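Local coordinates for protein endoglucanase E-5 (Thermobifida fusca, PDB 2CKS) that cleaves internal beta-1,4-glucosidic linkages in cellulose, lichenin and cereal beta-D-glucans through its family 5 glycoside hydrolase catalytic domain, at residues A146-Y151 / I168-R173; V158-D163 / V194-I199. All coordinates share one frame; numbering follows the deposited sequence.

Contact 1. Residues A146-Y151 / I168-R173; sequences ASIKSY and IIVGTR
Ile148, near the start of helix 145-162, faces the chain where strand 168-170 gives way to loop, and the two backbones come nearest between the CA atoms of Ile148 and Thr172, 7.2 Å apart. Helix and strand are the last two elements of a beta-alpha-beta unit, strand 132-135, helix 145-162, strand 168-170, in the eight-stranded parallel barrel (TIM barrel) of this family 5 catalytic domain. Ile148 carries the contact with its two branches. CG2, anti to the backbone N, points at the end of the strand: it lies 4.2 Å from CG1 of Val170 and 3.4 Å from the carbonyl O of Gly171, a buried oxygen that has no hydrogen-bond partner in the model. The other branch runs on past the strand, with chi2 extended at 165°, so that CD1 reaches the backbone of the following residues, 3.9 Å from C of Thr172 and 3.7 Å from N of Arg173. Thr172 turns its side chain away from the helix, and its OG1 bonds to Ala202 O on the next strand. Gly171 lies near Glu139, the probable proton donor, so this packing borders the catalytic end of the barrel. Arg173 meets Ile148 with its backbone N and its aliphatic CG, while NH1 forms a salt bridge with Glu188 OE1. Where that side chain begins, CG of Arg173 rests 3.9 Å from CD1 of Ile148.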
loop_
_atom_site.group_PDB
_atom_site.type_symbol
_atom_site.label_atom_id
_atom_site.label_comp_id
_atom_site.label_asym_id
_atom_site.label_seq_id
_atom_site.Cartn_x
_atom_site.Cartn_y
_atom_site.Cartn_z
ATOM N N ALA A 146 -9.946 -15.591 -10.795
ATOM C CA ALA A 146 -10.514 -15.170 -12.081
ATOM C C ALA A 146 -11.414 -13.937 -11.971
ATOM O O ALA A 146 -11.428 -13.101 -12.869
ATOM C CB ALA A 146 -11.255 -16.313 -12.756
ATOM N N SER A 147 -12.162 -13.814 -10.879
ATOM C CA SER A 147 -13.046 -12.668 -10.714
ATOM C C SER A 147 -12.254 -11.409 -10.371
ATOM O O SER A 147 -12.642 -10.318 -10.771
ATOM C CB SER A 147 -14.118 -12.941 -9.661
ATOM O OG SER A 147 -13.594 -12.834 -8.358
ATOM N N ILE A 148 -11.147 -11.557 -9.643
ATOM C CA ILE A 148 -10.281 -10.405 -9.357
ATOM C C ILE A 148 -9.632 -9.936 -10.643
ATOM O O ILE A 148 -9.584 -8.749 -10.911
ATOM C CB ILE A 148 -9.220 -10.728 -8.291
ATOM C CG1 ILE A 148 -9.892 -11.075 -6.965
ATOM C CG2 ILE A 148 -8.283 -9.524 -8.108
ATOM C CD1 ILE A 148 -8.962 -11.741 -5.985
ATOM N N LYS A 149 -9.186 -10.883 -11.457
ATOM C CA LYS A 149 -8.593 -10.574 -12.749
ATOM C C LYS A 149 -9.588 -9.818 -13.647
ATOM O O LYS A 149 -9.239 -8.835 -14.269
ATOM C CB LYS A 149 -8.120 -11.876 -13.426
ATOM C CG LYS A 149 -7.613 -11.695 -14.852
ATOM C CD LYS A 149 -7.261 -13.023 -15.501
ATOM C CE LYS A 149 -7.595 -13.051 -16.986
ATOM N NZ LYS A 149 -6.568 -12.311 -17.758
ATOM N N SER A 150 -10.833 -10.276 -13.711
ATOM C CA SER A 150 -11.825 -9.609 -14.552
ATOM C C SER A 150 -12.174 -8.221 -14.003
ATOM O O SER A 150 -12.416 -7.304 -14.774
ATOM C CB SER A 150 -13.079 -10.471 -14.743
ATOM O OG SER A 150 -13.700 -10.784 -13.511
ATOM N N TYR A 151 -12.166 -8.062 -12.679
ATOM C CA TYR A 151 -12.368 -6.752 -12.065
ATOM C C TYR A 151 -11.241 -5.820 -12.494
ATOM O O TYR A 151 -11.487 -4.688 -12.901
ATOM C CB TYR A 151 -12.403 -6.855 -10.531
ATOM C CG TYR A 151 -12.228 -5.519 -9.834
ATOM C CD1 TYR A 151 -13.298 -4.636 -9.682
ATOM C CD2 TYR A 151 -10.990 -5.125 -9.344
ATOM C CE1 TYR A 151 -13.130 -3.406 -9.048
ATOM C CE2 TYR A 151 -10.815 -3.899 -8.735
ATOM C CZ TYR A 151 -11.879 -3.047 -8.581
ATOM O OH TYR A 151 -11.664 -1.838 -7.945
ATOM N N ILE A 168 0.085 0.150 -11.735
ATOM C CA ILE A 168 -1.127 -0.260 -11.046
ATOM C C ILE A 168 -0.828 -1.512 -10.233
ATOM O O ILE A 168 -0.203 -2.442 -10.721
ATOM C CB ILE A 168 -2.267 -0.478 -12.053
ATOM C CG1 ILE A 168 -2.649 0.871 -12.685
ATOM C CG2 ILE A 168 -3.466 -1.125 -11.382
ATOM C CD1 ILE A 168 -3.486 0.762 -13.941
ATOM N N ILE A 169 -1.268 -1.509 -8.980
ATOM C CA ILE A 169 -1.095 -2.615 -8.063
ATOM C C ILE A 169 -2.449 -3.309 -7.909
ATOM O O ILE A 169 -3.440 -2.678 -7.573
ATOM C CB ILE A 169 -0.589 -2.130 -6.685
ATOM C CG1 ILE A 169 0.747 -1.398 -6.833
ATOM C CG2 ILE A 169 -0.448 -3.314 -5.734
ATOM C CD1 ILE A 169 1.197 -0.640 -5.583
ATOM N N VAL A 170 -2.472 -4.620 -8.119
ATOM C CA VAL A 170 -3.697 -5.399 -8.123
ATOM C C VAL A 170 -3.736 -6.304 -6.896
ATOM O O VAL A 170 -2.803 -7.070 -6.649
ATOM C CB VAL A 170 -3.781 -6.261 -9.379
ATOM C CG1 VAL A 170 -5.043 -7.135 -9.366
ATOM C CG2 VAL A 170 -3.744 -5.377 -10.618
ATOM N N GLY A 171 -4.813 -6.211 -6.132
ATOM C CA GLY A 171 -5.011 -7.044 -4.960
ATOM C C GLY A 171 -5.118 -8.510 -5.337
ATOM O O GLY A 171 -5.409 -8.833 -6.475
ATOM N N THR A 172 -4.868 -9.386 -4.375
ATOM C CA THR A 172 -4.865 -10.820 -4.624
ATOM C C THR A 172 -5.821 -11.559 -3.693
ATOM O O THR A 172 -6.397 -10.982 -2.767
ATOM C CB THR A 172 -3.419 -11.388 -4.564
ATOM O OG1 THR A 172 -2.801 -11.120 -3.299
ATOM C CG2 THR A 172 -2.521 -10.709 -5.593
ATOM N N ARG A 173 -6.013 -12.839 -3.965
ATOM C CA ARG A 173 -6.988 -13.635 -3.225
ATOM C C ARG A 173 -6.697 -13.686 -1.732
ATOM O O ARG A 173 -5.546 -13.716 -1.317
ATOM C CB ARG A 173 -6.964 -15.066 -3.734
ATOM C CG ARG A 173 -7.720 -15.313 -4.985
ATOM C CD ARG A 173 -7.869 -16.806 -5.247
ATOM N NE ARG A 173 -8.871 -17.434 -4.384
ATOM C CZ ARG A 173 -8.946 -18.741 -4.125
ATOM N NH1 ARG A 173 -8.087 -19.608 -4.658
ATOM N NH2 ARG A 173 -9.909 -19.194 -3.331
#

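Contact 2. Residues V158-D163 / V194-I199; sequences VIRQRD and VNASNI. With NA (sodium ion), chain H.
Arg160 reaches from the last turns of helix 145-162 to the loop before strand 199-206 and sets the edge of its guanidinium against two successive backbone carbonyls. NH1 donates to O of Ser197 at 2.9 Å, with an N-H...O angle of 144°; that oxygen sits 19° out of the guanidinium plane. NH2 adds two weak bonds, one of 3.2 Å to the same Ser197 O and one of 3.1 Å to O of Asn198, which lies in the plane. A bend at chi2 (-79°) turns the arginine chain toward the loop. Apolar groups gather obliquely about the charged end: CB of Ala196 is 4.2 Å from NH1, and CD1 of Ile199 is 3.9 Å from NH2. In the barrel, this ties the end of one surface helix to the loop that leads into the sixth strand, on the side where strands begin. NH2 also bonds to Ser166 O, so the guanidinium, rooted in the helix, bonds to the backbone there as well as in the loop. Cut back to an alanine, this position would lose its guanidinium, and the carbonyls of Ser197 and Asn198 would probably lose this donor and the loop its tie to the helix. The amide of Asn198 points elsewhere, its OD1 accepting from Val13 N. Just past the helix, Asp163 turns to a metal site: OD1 binds the sodium ion at 2.5 Å, with Ala127, Lys129 and Asp165 completing the protein ligands, and is also a ligand of a zinc ion, while OD2 bonds to Tyr134 OH.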
loop_
_atom_site.group_PDB
_atom_site.type_symbol
_atom_site.label_atom_id
_atom_site.label_comp_id
_atom_site.label_asym_id
_atom_site.label_seq_id
_atom_site.Cartn_x
_atom_site.Cartn_y
_atom_site.Cartn_z
ATOM N N VAL A 158 -9.797 2.301 -17.546
ATOM C CA VAL A 158 -10.280 3.611 -17.126
ATOM C C VAL A 158 -9.094 4.481 -16.708
ATOM O O VAL A 158 -8.995 5.637 -17.090
ATOM C CB VAL A 158 -11.295 3.496 -15.968
ATOM C CG1 VAL A 158 -11.660 4.870 -15.434
ATOM C CG2 VAL A 158 -12.532 2.738 -16.431
ATOM N N ILE A 159 -8.178 3.908 -15.938
ATOM C CA ILE A 159 -6.964 4.621 -15.542
ATOM C C ILE A 159 -6.035 4.884 -16.727
ATOM O O ILE A 159 -5.560 6.005 -16.905
ATOM C CB ILE A 159 -6.223 3.834 -14.436
ATOM C CG1 ILE A 159 -7.060 3.833 -13.156
ATOM C CG2 ILE A 159 -4.854 4.426 -14.166
ATOM C CD1 ILE A 159 -6.628 2.834 -12.141
ATOM N N ARG A 160 -5.798 3.853 -17.539
ATOM C CA ARG A 160 -4.789 3.904 -18.591
ATOM C C ARG A 160 -5.202 4.829 -19.731
ATOM O O ARG A 160 -4.355 5.371 -20.439
ATOM C CB ARG A 160 -4.493 2.494 -19.114
ATOM C CG ARG A 160 -3.752 1.602 -18.104
ATOM C CD ARG A 160 -2.283 1.903 -18.061
ATOM N NE ARG A 160 -1.568 1.411 -16.883
ATOM C CZ ARG A 160 -1.040 0.202 -16.757
ATOM N NH1 ARG A 160 -1.183 -0.723 -17.700
ATOM N NH2 ARG A 160 -0.372 -0.096 -15.657
ATOM N N GLN A 161 -6.504 5.033 -19.885
ATOM C CA GLN A 161 -7.026 5.970 -20.868
ATOM C C GLN A 161 -6.565 7.388 -20.556
ATOM O O GLN A 161 -6.341 8.192 -21.460
ATOM C CB GLN A 161 -8.555 5.906 -20.878
ATOM C CG GLN A 161 -9.237 6.934 -21.772
ATOM C CD GLN A 161 -10.732 6.787 -21.760
ATOM O OE1 GLN A 161 -11.251 5.671 -21.681
ATOM N NE2 GLN A 161 -11.438 7.910 -21.832
ATOM N N ARG A 162 -6.442 7.683 -19.270
ATOM C CA ARG A 162 -6.119 9.021 -18.788
ATOM C C ARG A 162 -4.662 9.190 -18.364
ATOM O O ARG A 162 -4.097 10.284 -18.438
ATOM C CB ARG A 162 -7.024 9.331 -17.602
ATOM C CG ARG A 162 -8.461 9.447 -17.997
ATOM C CD ARG A 162 -9.449 9.158 -16.906
ATOM N NE ARG A 162 -10.790 9.426 -17.406
ATOM C CZ ARG A 162 -11.592 8.537 -17.986
ATOM N NH1 ARG A 162 -11.232 7.272 -18.150
ATOM N NH2 ARG A 162 -12.786 8.928 -18.418
ATOM N N ASP A 163 -4.047 8.090 -17.949
ATOM C CA ASP A 163 -2.713 8.116 -17.385
ATOM C C ASP A 163 -2.059 6.797 -17.795
ATOM O O ASP A 163 -2.019 5.854 -17.022
ATOM C CB ASP A 163 -2.831 8.257 -15.870
ATOM C CG ASP A 163 -1.515 8.492 -15.189
ATOM O OD1 ASP A 163 -0.506 8.800 -15.867
ATOM O OD2 ASP A 163 -1.410 8.416 -13.943
ATOM N N VAL A 194 -3.167 -10.887 -14.978
ATOM C CA VAL A 194 -3.878 -9.729 -15.503
ATOM C C VAL A 194 -3.239 -9.377 -16.857
ATOM O O VAL A 194 -2.017 -9.325 -16.965
ATOM C CB VAL A 194 -3.810 -8.549 -14.516
ATOM C CG1 VAL A 194 -4.354 -7.270 -15.149
ATOM C CG2 VAL A 194 -4.573 -8.884 -13.251
ATOM N N ASN A 195 -4.082 -9.168 -17.870
ATOM C CA ASN A 195 -3.650 -8.909 -19.251
ATOM C C ASN A 195 -3.337 -7.423 -19.426
ATOM O O ASN A 195 -4.004 -6.701 -20.156
ATOM C CB ASN A 195 -4.733 -9.377 -20.247
ATOM C CG ASN A 195 -4.259 -9.372 -21.702
ATOM O OD1 ASN A 195 -3.282 -10.039 -22.066
ATOM N ND2 ASN A 195 -4.972 -8.633 -22.546
ATOM N N ALA A 196 -2.336 -6.975 -18.690
ATOM C CA ALA A 196 -1.803 -5.633 -18.791
ATOM C C ALA A 196 -0.395 -5.709 -18.259
ATOM O O ALA A 196 -0.040 -6.643 -17.531
ATOM C CB ALA A 196 -2.616 -4.654 -17.975
ATOM N N SER A 197 0.407 -4.733 -18.637
ATOM C CA SER A 197 1.750 -4.629 -18.125
ATOM C C SER A 197 1.890 -3.359 -17.301
ATOM O O SER A 197 0.934 -2.600 -17.114
ATOM C CB SER A 197 2.739 -4.686 -19.270
ATOM O OG SER A 197 2.642 -5.959 -19.880
ATOM N N ASN A 198 3.079 -3.166 -16.753
ATOM C CA ASN A 198 3.287 -2.185 -15.724
ATOM C C ASN A 198 2.342 -2.422 -14.548
ATOM O O ASN A 198 1.810 -1.489 -13.968
ATOM C CB ASN A 198 3.152 -0.781 -16.311
ATOM C CG ASN A 198 4.100 0.178 -15.696
ATOM O OD1 ASN A 198 5.119 -0.224 -15.136
ATOM N ND2 ASN A 198 3.781 1.455 -15.777
ATOM N N ILE A 199 2.152 -3.700 -14.215
ATOM C CA ILE A 199 1.286 -4.160 -13.131
ATOM C C ILE A 199 2.153 -4.778 -12.036
ATOM O O ILE A 199 3.167 -5.411 -12.338
ATOM C CB ILE A 199 0.292 -5.244 -13.664
ATOM C CG1 ILE A 199 -0.661 -4.658 -14.717
ATOM C CG2 ILE A 199 -0.493 -5.905 -12.526
ATOM C CD1 ILE A 199 -1.558 -3.546 -14.211
HETATM NA NA NA H . 1.633 9.862 -15.059
HETATM O O HOH W 1 0.146 9.892 -12.641
HETATM O O HOH W 2 3.217 10.567 -16.724
HETATM O O HOH W 3 1.971 8.173 -14.623
HETATM O O HOH W 4 3.276 7.909 -14.098
#

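From the N terminus, helix 145-162 supplies first residues 146-151 and then 158-163. Contact 1 closes when the chain returns as strand 168-170, 17 residues after Tyr151; contact 2 closes at residues 194-199, beyond helix 187-191. Their segments alternate, so the two loops cross rather than nest. One helix is thereby tied near its start to the fifth strand and near its end to the entrance of the sixth. The contacts also meet directly: Ile168 N and Asn198 O, 3.3 Å apart, probably form a hydrogen bond between the start of strand 168-170 and the loop residue just before strand 199-206, while Ile168 CD1 packs on Arg160 NE, and Val170 CG2 on Ile199 CG2.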